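Local coordinates for UPF0270 protein PA3463 (Pseudomonas aeruginosa, PDB 1Y0N) that is of unknown function, a small single-chain member of the uncharacterised UPF0270 family, at residues G50-L55 and L65-V71. Numbering follows the deposited sequence.
Sequences GEAVIL and LMLRSEV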
# COMPACT_ATOMS: atom_id res chain seq x y z
N GLY A 50 -6.87 -1.24 -7.44
CA GLY A 50 -7.36 -0.44 -6.31
C GLY A 50 -7.91 -1.21 -5.14
O GLY A 50 -8.61 -0.64 -4.29
N GLU A 51 -7.56 -2.50 -5.04
CA GLU A 51 -8.01 -3.33 -3.91
C GLU A 51 -7.06 -3.29 -2.71
O GLU A 51 -7.44 -3.70 -1.64
CB GLU A 51 -8.29 -4.77 -4.41
CG GLU A 51 -9.50 -4.68 -5.44
CD GLU A 51 -9.77 -5.99 -6.24
OE1 GLU A 51 -8.82 -6.85 -6.36
OE2 GLU A 51 -10.94 -6.13 -6.74
N ALA A 52 -5.83 -2.78 -2.94
CA ALA A 52 -4.88 -2.30 -1.90
C ALA A 52 -4.63 -0.85 -2.24
O ALA A 52 -4.73 -0.47 -3.39
CB ALA A 52 -3.51 -3.10 -1.96
N VAL A 53 -4.40 -0.05 -1.20
CA VAL A 53 -4.14 1.36 -1.32
C VAL A 53 -2.95 1.70 -0.40
O VAL A 53 -2.47 0.84 0.39
CB VAL A 53 -5.40 2.24 -0.90
CG1 VAL A 53 -6.65 1.91 -1.80
CG2 VAL A 53 -5.73 2.02 0.59
N ILE A 54 -2.46 2.94 -0.55
CA ILE A 54 -1.39 3.41 0.29
C ILE A 54 -1.86 4.60 1.10
O ILE A 54 -2.30 5.58 0.55
CB ILE A 54 -0.15 3.79 -0.52
CG1 ILE A 54 0.37 2.49 -1.19
CG2 ILE A 54 0.94 4.40 0.42
CD1 ILE A 54 1.13 2.72 -2.37
N LEU A 55 -1.74 4.47 2.41
CA LEU A 55 -2.04 5.52 3.34
C LEU A 55 -0.77 6.27 3.78
O LEU A 55 0.24 5.67 4.12
CB LEU A 55 -2.74 4.95 4.58
CG LEU A 55 -4.17 4.47 4.46
CD1 LEU A 55 -4.63 4.19 5.88
CD2 LEU A 55 -5.17 5.54 3.79
N LEU A 65 1.03 0.31 3.11
CA LEU A 65 0.16 -0.38 2.20
C LEU A 65 -0.90 -1.10 3.02
O LEU A 65 -0.55 -1.72 4.03
CB LEU A 65 0.93 -1.43 1.41
CG LEU A 65 0.79 -1.26 -0.08
CD1 LEU A 65 2.23 -0.93 -0.51
CD2 LEU A 65 0.36 -2.51 -0.75
N MET A 66 -2.17 -0.97 2.62
CA MET A 66 -3.30 -1.63 3.30
C MET A 66 -4.31 -2.16 2.26
O MET A 66 -4.49 -1.58 1.20
CB MET A 66 -4.00 -0.64 4.29
CG MET A 66 -3.27 -0.45 5.73
SD MET A 66 -4.31 0.50 6.82
CE MET A 66 -5.18 -0.95 7.42
N LEU A 67 -4.99 -3.25 2.58
CA LEU A 67 -6.16 -3.67 1.80
C LEU A 67 -7.27 -2.61 1.99
O LEU A 67 -7.52 -2.15 3.10
CB LEU A 67 -6.70 -5.03 2.28
CG LEU A 67 -5.88 -6.30 1.97
CD1 LEU A 67 -6.49 -7.58 2.61
CD2 LEU A 67 -5.77 -6.44 0.46
N ARG A 68 -7.85 -2.17 0.90
CA ARG A 68 -9.02 -1.23 0.92
C ARG A 68 -10.06 -1.69 1.95
O ARG A 68 -10.65 -0.87 2.60
CB ARG A 68 -9.68 -1.20 -0.47
CG ARG A 68 -10.89 -0.19 -0.54
CD ARG A 68 -11.56 -0.23 -1.95
NE ARG A 68 -10.67 0.43 -2.90
CZ ARG A 68 -10.56 1.74 -3.04
NH1 ARG A 68 -11.34 2.60 -2.38
NH2 ARG A 68 -9.63 2.19 -3.84
N SER A 69 -10.29 -3.01 2.03
CA SER A 69 -11.25 -3.64 2.94
C SER A 69 -10.94 -3.44 4.43
O SER A 69 -11.83 -3.48 5.27
CB SER A 69 -11.40 -5.12 2.62
OG SER A 69 -10.26 -5.87 3.03
N GLU A 70 -9.67 -3.18 4.76
CA GLU A 70 -9.25 -2.89 6.14
C GLU A 70 -9.18 -1.40 6.52
O GLU A 70 -8.92 -1.03 7.69
CB GLU A 70 -7.94 -3.67 6.40
CG GLU A 70 -8.25 -5.17 6.06
CD GLU A 70 -7.12 -6.10 6.43
OE1 GLU A 70 -6.07 -5.50 6.65
OE2 GLU A 70 -7.31 -7.38 6.52
N VAL A 71 -9.45 -0.56 5.54
CA VAL A 71 -9.44 0.87 5.72
C VAL A 71 -10.84 1.38 6.13
O VAL A 71 -11.84 1.05 5.48
CB VAL A 71 -8.89 1.60 4.46
CG1 VAL A 71 -8.74 3.05 4.72
CG2 VAL A 71 -7.51 1.04 4.04
O HOH W 1 -9.45 -4.77 -0.59
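Gly50 O is gripped side-on by two nitrogens of Arg68: NE lies 2.7 Å from Gly50 O and NH2 3.0 Å from the same atom. The oxygen sits within 6° of the guanidinium plane, and NH2 donates in the carbonyl plane, onto a lone pair of Gly50 O, while NE approaches nearly head-on. The Arg68 chain runs extended with CG anti to its backbone N, then bends at chi3 (-73°), turning the guanidinium edge to this carbonyl. One face of the group rests on Val53, whose CG1 is 3.6 Å from Arg68 NH2. Gly50 itself, with positive phi, closes the helix 36-48 in a Schellman motif. One residue on, Glu51 O accepts from Arg68 N at 3.0 Å, the donor rising 45° out of the carbonyl plane.

Beyond this end the strands pair antiparallel: Val53 N gives to Met66 O at 2.8 Å, and Met66 N returns to Val53 O at 2.9 Å, both close to straight. Ala52 and Ile54 share one face of this hairpin with Leu65, where Ile54 CG1 meets Leu65 CG at 3.9 Å; Leu18 and Phe22 of helix 12-24 and Leu47 of helix 36-48 pack over it. On the other face Val53 CG2 touches Val71 CG2, and Leu55 CD1 lies 3.8 Å from Met66 SD, beside Leu4 of strand 3-4. The two coplanar N-H groups on one oxygen restrict rotation of the guanidinium, whose positive charge would probably polarise the Gly50 carbonyl. Together with Arg68 N on Glu51 O, these bonds tie the helix exit to the 3-10 turn after the hairpin.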